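Local coordinates for protein similar to sp|P32453 Saccharomyces cerevisiae YNL315c ATP11 (Candida glabrata CBS 138, PDB 2P4F) that probably acts as a mitochondrial chaperone in the assembly of F1-ATPase, binding an unfolded or unassembled subunit, at residues L106-D109 and K110-D113; L197-L201 and A202-L206; G234-E237 and S238-V242; Q283-I287 and N288-Q292. One frame throughout, in Å; residues are numbered along the deposited sequence.

Contact 1. Residues L106-D109 and K110-D113; sequences LKLD and KIKD
Lys107 and Ile111 meet where a short, weakly bonded helical turn begins, and the backbone oxygen of Lys107 is the hub. That oxygen accepts two backbone bonds: from Ile111 N at 3.0 Å, which approaches almost in line with the carbonyl bond, and from Lys110 N at 2.9 Å, which sits well above the carbonyl plane. A third bond, Ile111 N to Leu108 O, is weak. The close side of the turn is apolar. Ile111, the buried residue here, holds CG1 between its backbone N and carbonyl carbon (chi1 64°), and from there its CD1 reaches Leu106 CB at 4.1 Å and Leu108 CD2 at 4.2 Å.

The other side is lysine and aspartate, largely exposed. Lys107 and Lys110 run side by side in the same direction, with Lys107 CB and Lys110 CG unusually tight at 3.3 Å, but both chains then bend, at chi2 and again farther out, and their amino groups do not meet. Lys107 NZ goes to the backbone oxygen of Asp103, whose carboxylate also takes Leu108 N. Asp109 OD1 stays 6.7 Å from Lys110 NZ.

The turn is thus held by main-chain bonds and the packing of one isoleucine, while the opposite charges of Asp109 and Lys110 are neighbours too far apart to form a salt bridge.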
# COMPACT_ATOMS: atom_id res chain seq x y z
N LEU A 106 -16.39 -10.50 -2.69
CA LEU A 106 -16.96 -10.93 -3.97
C LEU A 106 -16.78 -12.45 -4.05
O LEU A 106 -15.60 -12.86 -3.99
CB LEU A 106 -16.30 -10.35 -5.22
CG LEU A 106 -16.26 -8.85 -5.39
CD1 LEU A 106 -15.42 -8.47 -6.61
CD2 LEU A 106 -17.67 -8.28 -5.51
N LYS A 107 -17.80 -13.24 -4.17
CA LYS A 107 -17.62 -14.69 -4.14
C LYS A 107 -16.87 -15.16 -5.37
O LYS A 107 -17.24 -14.96 -6.54
CB LYS A 107 -18.97 -15.41 -4.07
CG LYS A 107 -19.70 -15.16 -2.74
CD LYS A 107 -18.89 -15.63 -1.55
CE LYS A 107 -19.36 -15.09 -0.22
NZ LYS A 107 -18.78 -13.80 0.25
N LEU A 108 -15.76 -15.84 -5.10
CA LEU A 108 -14.92 -16.22 -6.23
C LEU A 108 -15.64 -17.16 -7.17
O LEU A 108 -15.43 -17.06 -8.38
CB LEU A 108 -13.63 -16.92 -5.79
CG LEU A 108 -12.80 -16.13 -4.78
CD1 LEU A 108 -11.56 -16.91 -4.36
CD2 LEU A 108 -12.45 -14.79 -5.41
N ASP A 109 -16.44 -18.06 -6.61
CA ASP A 109 -17.05 -19.10 -7.45
C ASP A 109 -18.15 -18.43 -8.26
O ASP A 109 -18.61 -18.94 -9.27
CB ASP A 109 -17.57 -20.31 -6.69
CG ASP A 109 -18.53 -20.17 -5.54
OD1 ASP A 109 -18.60 -19.07 -4.92
OD2 ASP A 109 -19.26 -21.12 -5.15
N LYS A 110 -18.55 -17.24 -7.83
CA LYS A 110 -19.54 -16.51 -8.63
C LYS A 110 -18.87 -15.67 -9.71
O LYS A 110 -19.46 -15.51 -10.77
CB LYS A 110 -20.42 -15.65 -7.72
CG LYS A 110 -21.02 -16.36 -6.53
CD LYS A 110 -22.34 -17.07 -6.83
CE LYS A 110 -23.44 -16.67 -5.87
NZ LYS A 110 -24.82 -16.99 -6.35
N ILE A 111 -17.68 -15.13 -9.48
CA ILE A 111 -17.07 -14.25 -10.46
C ILE A 111 -16.12 -14.96 -11.42
O ILE A 111 -15.50 -14.27 -12.26
CB ILE A 111 -16.28 -13.10 -9.79
CG1 ILE A 111 -15.06 -13.56 -8.97
CG2 ILE A 111 -17.13 -12.20 -8.91
CD1 ILE A 111 -14.47 -12.36 -8.25
N LYS A 112 -15.98 -16.28 -11.38
CA LYS A 112 -14.92 -16.88 -12.17
C LYS A 112 -15.04 -16.68 -13.67
O LYS A 112 -13.97 -16.59 -14.29
CB LYS A 112 -14.82 -18.38 -11.91
CG LYS A 112 -15.73 -18.82 -10.77
CD LYS A 112 -16.79 -19.75 -11.34
CE LYS A 112 -16.66 -21.17 -10.81
NZ LYS A 112 -17.88 -21.63 -10.07
N ASP A 113 -16.23 -16.63 -14.26
CA ASP A 113 -16.29 -16.52 -15.73
C ASP A 113 -16.49 -15.06 -16.14
O ASP A 113 -16.64 -14.83 -17.35
CB ASP A 113 -17.38 -17.45 -16.26
CG ASP A 113 -16.81 -18.90 -16.25
OD1 ASP A 113 -15.74 -19.20 -16.88
OD2 ASP A 113 -17.44 -19.70 -15.55

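Contact 2. Residues L197-L201 and A202-L206; sequences LITSL and AEYKL
The backbone leaves the extended course of Thr199 and Ser200 at Leu201, where psi swings from 130° at Ser200 to -39°, and the bend brings Glu203 and Tyr204 back beside the end of the strand. Across it Ser200 OG donates to Glu203 OE1 at 2.7 Å. The hydroxyl lies opposite its own backbone N (chi1 179°), which directs it at the returning glutamate; the glutamate chain in turn kinks at chi2 to present OE1, and the donor meets this oxygen nearly end-on to its C-O bond. One water completes the arrangement: it donates to Ser200 OG at 3.2 Å and accepts from Ala202 N at 3.0 Å, so the serine hydroxyl both gives and receives a bond while the first amide of the returning segment is satisfied as well.

Tyr204 packs on the neighbouring part of the bend. Its CB rests on the methyl CG2 of Thr199 at 3.6 Å, the two side chains crossing at about a right angle. Leu201 O lies in the plane of the ring at its edge, 3.1 Å from Tyr204 CD2. Lys205 CG covers one face, 3.6 Å above the plane and over the centre, and the ring also makes an edge-to-face contact with Tyr183 of the adjacent strand 179-190. Backbone bonds from Thr199 to Tyr183 and from Leu201 to Leu181 keep the strand paired up to the bend.

This is a strand-to-loop exit at the rim of the antiparallel half-barrel sheet, where strand 193-200 gives way to the loop leading to helix 208-211.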
# COMPACT_ATOMS: atom_id res chain seq x y z
N LEU A 197 -0.09 -1.05 6.06
CA LEU A 197 -0.64 -0.32 7.18
C LEU A 197 0.15 0.97 7.35
O LEU A 197 1.40 0.89 7.36
CB LEU A 197 -0.51 -1.14 8.46
CG LEU A 197 -1.01 -2.61 8.42
CD1 LEU A 197 -0.85 -3.21 9.82
CD2 LEU A 197 -2.41 -2.71 7.88
N ILE A 198 -0.49 2.10 7.47
CA ILE A 198 0.19 3.37 7.65
C ILE A 198 -0.26 4.00 8.96
O ILE A 198 -1.46 4.16 9.21
CB ILE A 198 -0.01 4.29 6.41
CG1 ILE A 198 0.21 3.54 5.08
CG2 ILE A 198 0.92 5.52 6.53
CD1 ILE A 198 -0.02 4.43 3.85
N THR A 199 0.71 4.35 9.81
CA THR A 199 0.49 4.76 11.18
C THR A 199 1.31 6.02 11.50
O THR A 199 2.48 6.12 11.08
CB THR A 199 0.97 3.67 12.16
OG1 THR A 199 0.33 2.44 11.78
CG2 THR A 199 0.60 4.02 13.59
N SER A 200 0.71 6.95 12.20
CA SER A 200 1.54 8.12 12.51
C SER A 200 2.62 7.83 13.54
O SER A 200 2.31 7.26 14.61
CB SER A 200 0.64 9.25 13.01
OG SER A 200 1.40 10.39 13.34
N LEU A 201 3.85 8.18 13.25
CA LEU A 201 4.95 7.69 14.09
C LEU A 201 4.94 8.33 15.46
O LEU A 201 5.24 7.70 16.48
CB LEU A 201 6.26 7.96 13.33
CG LEU A 201 7.54 7.37 13.95
CD1 LEU A 201 8.53 7.01 12.84
CD2 LEU A 201 8.18 8.36 14.86
N ALA A 202 4.64 9.64 15.56
CA ALA A 202 4.86 10.30 16.85
C ALA A 202 3.91 9.79 17.93
O ALA A 202 4.35 9.81 19.10
CB ALA A 202 4.72 11.81 16.69
N GLU A 203 2.70 9.37 17.56
CA GLU A 203 1.69 9.12 18.56
C GLU A 203 1.36 7.65 18.77
O GLU A 203 0.50 7.35 19.61
CB GLU A 203 0.37 9.86 18.20
CG GLU A 203 0.52 11.38 18.20
CD GLU A 203 0.87 11.91 16.82
OE1 GLU A 203 1.02 11.07 15.90
OE2 GLU A 203 1.03 13.14 16.59
N TYR A 204 1.99 6.75 18.02
CA TYR A 204 1.41 5.40 18.01
C TYR A 204 1.58 4.64 19.32
O TYR A 204 0.91 3.61 19.49
CB TYR A 204 1.98 4.60 16.84
CG TYR A 204 3.33 3.96 17.01
CD1 TYR A 204 3.46 2.60 17.13
CD2 TYR A 204 4.51 4.73 17.02
CE1 TYR A 204 4.68 1.94 17.27
CE2 TYR A 204 5.73 4.08 17.17
CZ TYR A 204 5.81 2.72 17.29
OH TYR A 204 7.03 2.07 17.43
N LYS A 205 2.44 5.10 20.23
CA LYS A 205 2.56 4.41 21.53
C LYS A 205 1.90 5.19 22.64
O LYS A 205 2.10 4.91 23.84
CB LYS A 205 4.08 4.16 21.83
CG LYS A 205 4.54 3.09 20.83
CD LYS A 205 5.86 2.41 20.99
CE LYS A 205 6.96 3.21 20.58
NZ LYS A 205 8.37 2.68 20.62
N LEU A 206 1.12 6.23 22.25
CA LEU A 206 0.56 7.10 23.30
C LEU A 206 -0.77 6.59 23.87
O LEU A 206 -1.07 6.77 25.06
CB LEU A 206 0.32 8.48 22.71
CG LEU A 206 0.02 9.68 23.56
CD1 LEU A 206 1.00 9.83 24.72
CD2 LEU A 206 0.05 10.93 22.68
O HOH W 1 4.40 11.57 13.33

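Contact 3. Residues G234-E237 and S238-V242; sequences GQVE and SDSNV
Glu237 and Ser240 close a type I beta turn at the end of strand 229-236, and Ser240 extends it with an ST turn. The side chains sort to different parts of this bend. Glu237 and Asp239 lie alongside each other and point the same way, their carboxylate planes 43° apart and Glu237 OE2 only 3.4 Å from Asp239 OD2. Two like charges at this distance would be expected to repel, but both oxygens form salt bridges with Lys212, whose ammonium group bridges the pair and probably offsets the repulsion. Asp239 also leans on its neighbour through carbon, with OD2 3.6 Å from Glu237 CB.

Ser240 turns its side chain in toward the strand. With OG set between its backbone N and carbonyl carbon (chi1 80°), the hydroxyl donates to Glu237 O at 3.0 Å, only slightly tilted from the carbonyl plane, and accepts from Val242 N at 3.2 Å. The same carbonyl takes Ser240 N, but from well above its plane, so amide and hydroxyl of one residue grip one oxygen from different directions.

Next to the polar bend, Val236 points at the returning chain. Its CG1 meets Val242 CG1 at 4.3 Å, and Leu244 and Ala247 of helix 244-257 also touch the Val236 side chain, tying the sheet to the helix that follows the turn. The two arms of the bend are joined once more by a water, which donates to Glu237 O at 2.8 Å and to Val242 O at 2.9 Å.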
# COMPACT_ATOMS: atom_id res chain seq x y z
N GLY A 234 -8.78 0.06 0.36
CA GLY A 234 -8.19 0.61 1.58
C GLY A 234 -9.21 1.50 2.24
O GLY A 234 -10.21 1.94 1.63
N GLN A 235 -8.98 1.74 3.51
CA GLN A 235 -9.90 2.59 4.27
C GLN A 235 -9.06 3.59 5.08
O GLN A 235 -8.00 3.16 5.64
CB GLN A 235 -10.79 1.82 5.26
CG GLN A 235 -12.04 1.21 4.64
CD GLN A 235 -12.76 0.22 5.53
OE1 GLN A 235 -13.73 -0.43 5.14
NE2 GLN A 235 -12.30 0.10 6.77
N VAL A 236 -9.47 4.82 5.17
CA VAL A 236 -8.83 5.82 6.02
C VAL A 236 -9.73 6.07 7.21
O VAL A 236 -10.95 6.31 7.02
CB VAL A 236 -8.58 7.15 5.26
CG1 VAL A 236 -7.88 8.19 6.13
CG2 VAL A 236 -7.79 6.80 4.01
N GLU A 237 -9.22 6.05 8.41
CA GLU A 237 -10.05 6.22 9.60
C GLU A 237 -10.60 7.64 9.69
O GLU A 237 -9.92 8.66 9.56
CB GLU A 237 -9.20 5.91 10.84
CG GLU A 237 -8.76 4.47 11.00
CD GLU A 237 -9.95 3.57 11.25
OE1 GLU A 237 -10.23 2.68 10.43
OE2 GLU A 237 -10.63 3.76 12.27
N SER A 238 -11.91 7.73 9.96
CA SER A 238 -12.50 9.07 9.92
C SER A 238 -12.06 9.90 11.12
O SER A 238 -12.08 11.14 11.02
CB SER A 238 -14.02 9.02 9.83
OG SER A 238 -14.59 8.01 10.65
N ASP A 239 -11.67 9.27 12.23
CA ASP A 239 -11.22 9.98 13.43
C ASP A 239 -9.82 10.55 13.27
O ASP A 239 -9.34 11.25 14.15
CB ASP A 239 -11.13 9.00 14.62
CG ASP A 239 -10.26 7.82 14.18
OD1 ASP A 239 -9.02 7.97 13.99
OD2 ASP A 239 -10.79 6.69 14.00
N SER A 240 -9.10 10.23 12.18
CA SER A 240 -7.73 10.69 12.06
C SER A 240 -7.65 12.01 11.33
O SER A 240 -8.65 12.40 10.70
CB SER A 240 -6.92 9.65 11.27
OG SER A 240 -7.19 9.85 9.89
N ASN A 241 -6.52 12.71 11.35
CA ASN A 241 -6.48 13.97 10.57
C ASN A 241 -5.73 13.72 9.27
O ASN A 241 -5.05 14.58 8.70
CB ASN A 241 -5.83 15.08 11.38
CG ASN A 241 -4.39 14.69 11.69
OD1 ASN A 241 -4.03 13.52 11.48
ND2 ASN A 241 -3.61 15.64 12.16
N VAL A 242 -5.87 12.49 8.77
CA VAL A 242 -5.36 12.17 7.46
C VAL A 242 -6.54 12.17 6.49
O VAL A 242 -7.50 11.40 6.68
CB VAL A 242 -4.66 10.80 7.41
CG1 VAL A 242 -4.22 10.46 5.98
CG2 VAL A 242 -3.46 10.81 8.35
O HOH W 2 -10.06 10.85 7.82

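Contact 4. Residues Q283-I287 and N288-Q292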
# COMPACT_ATOMS: atom_id res chain seq x y z
N GLN A 283 23.88 2.65 8.12
CA GLN A 283 24.24 4.01 8.46
C GLN A 283 23.95 5.02 7.35
O GLN A 283 23.93 6.24 7.53
CB GLN A 283 25.75 4.03 8.73
CG GLN A 283 26.50 3.43 7.55
CD GLN A 283 26.91 1.97 7.66
OE1 GLN A 283 26.15 1.06 8.01
NE2 GLN A 283 28.18 1.75 7.31
N ASN A 284 23.79 4.52 6.13
CA ASN A 284 23.59 5.40 4.99
C ASN A 284 22.15 5.88 4.93
O ASN A 284 21.87 6.80 4.16
CB ASN A 284 23.95 4.67 3.70
CG ASN A 284 25.44 4.44 3.54
OD1 ASN A 284 25.87 3.45 2.92
ND2 ASN A 284 26.25 5.34 4.08
N PHE A 285 21.26 5.25 5.72
CA PHE A 285 19.92 5.81 5.78
C PHE A 285 19.94 7.20 6.41
O PHE A 285 20.53 7.43 7.47
CB PHE A 285 18.94 4.92 6.57
CG PHE A 285 17.58 5.57 6.68
CD1 PHE A 285 16.72 5.50 5.59
CD2 PHE A 285 17.12 6.23 7.79
CE1 PHE A 285 15.47 6.07 5.62
CE2 PHE A 285 15.88 6.85 7.85
CZ PHE A 285 15.03 6.78 6.73
N ASP A 286 19.24 8.15 5.78
CA ASP A 286 19.23 9.54 6.24
C ASP A 286 17.84 10.16 6.14
O ASP A 286 17.24 10.12 5.04
CB ASP A 286 20.22 10.34 5.38
CG ASP A 286 20.25 11.81 5.76
OD1 ASP A 286 21.22 12.25 6.41
OD2 ASP A 286 19.32 12.53 5.37
N ILE A 287 17.28 10.71 7.22
CA ILE A 287 15.92 11.24 7.15
C ILE A 287 15.74 12.40 6.19
O ILE A 287 14.73 12.60 5.53
CB ILE A 287 15.48 11.75 8.53
CG1 ILE A 287 15.01 10.56 9.36
CG2 ILE A 287 14.40 12.80 8.43
CD1 ILE A 287 13.64 10.08 8.86
N ASN A 288 16.82 13.19 6.19
CA ASN A 288 16.82 14.32 5.25
C ASN A 288 16.74 13.85 3.82
O ASN A 288 15.97 14.47 3.06
CB ASN A 288 18.07 15.17 5.54
CG ASN A 288 17.83 15.62 7.00
OD1 ASN A 288 17.17 16.65 7.11
ND2 ASN A 288 18.32 14.84 7.98
N LYS A 289 17.47 12.80 3.47
CA LYS A 289 17.38 12.36 2.06
C LYS A 289 16.02 11.76 1.79
O LYS A 289 15.42 11.94 0.72
CB LYS A 289 18.46 11.33 1.79
CG LYS A 289 18.43 10.70 0.42
CD LYS A 289 19.04 11.63 -0.62
CE LYS A 289 19.01 11.01 -2.02
NZ LYS A 289 20.01 9.91 -2.19
N LEU A 290 15.49 11.04 2.77
CA LEU A 290 14.12 10.50 2.65
C LEU A 290 13.12 11.58 2.31
O LEU A 290 12.27 11.52 1.41
CB LEU A 290 13.64 9.88 3.98
CG LEU A 290 12.11 9.58 4.01
CD1 LEU A 290 11.84 8.45 3.03
CD2 LEU A 290 11.66 9.30 5.42
N ILE A 291 13.20 12.66 3.06
CA ILE A 291 12.25 13.77 2.85
C ILE A 291 12.48 14.42 1.50
O ILE A 291 11.54 14.73 0.76
CB ILE A 291 12.37 14.80 3.99
CG1 ILE A 291 11.85 14.20 5.30
CG2 ILE A 291 11.66 16.06 3.56
CD1 ILE A 291 12.10 15.01 6.55
N GLN A 292 13.73 14.58 1.10
CA GLN A 292 13.98 15.14 -0.24
C GLN A 292 13.44 14.25 -1.35
O GLN A 292 12.84 14.69 -2.33
CB GLN A 292 15.49 15.33 -0.39
CG GLN A 292 15.97 15.81 -1.75
CD GLN A 292 16.52 14.68 -2.62
OE1 GLN A 292 17.21 14.88 -3.62
NE2 GLN A 292 16.19 13.46 -2.23
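The Phe285 ring meets Leu290 CB obliquely, 4.4 Å from its CZ, and forms an edge-to-face pair with Phe278 of helix 266-280; a hexaethylene glycol, probably from the crystallisation liquor, lies about 4 Å from its side chain. The second flat group, the carboxylate of Asp286, belongs to the N-cap residue of helix 287-295. Its CG stands opposite its backbone N (chi1 179°), swinging OD2 over the first turn to accept from Lys289 N at 2.7 Å. The donor comes to the anti side of OD2, 16° out of the carboxylate plane. Asn288 sets its amide 58° from that plane. Such a negatively charged cap would be expected to interact favourably with the helix dipole.

The backbone carries the turn onward: Asp286 O receives Leu290 N at 3.0 Å in its carbonyl plane, and the next bond in the series, Ile291 N to Ile287 O, measures 2.9 Å. Lys289 bends its chain away to a salt bridge with Glu270, while Leu290, the buried member, also touches Leu274 of helix 266-280 and Phe157 and Val158 of strand 156-162, docking the helix against both.

Ile287 runs side by side with Leu290, its CD1 4.0 Å from Leu290 CD2. Its other branch serves the next residue along, Ile287 CG2 resting 3.7 Å from the CD1 methyl of Ile291.

In the fold
All four contacts are local, joining residues a few positions apart, and contacts 1, 2 and 4 lie at the surface, whereas contact 3 is partly buried. Contacts 2 and 3 belong to the same antiparallel sheet: each marks the end of a strand, and their centres are about 13 Å apart. Contact 1 instead spans a short helix and contact 4 begins one; they sit on opposite sides of the chain's centre, about 45 Å between centres. The chemistry follows the setting. At the strand ends, a serine hydroxyl and one water stitch each bend together; in the helical contacts, backbone bonds dominate, reinforced in contact 4 by a carboxylate cap and in contact 1 by an isoleucine.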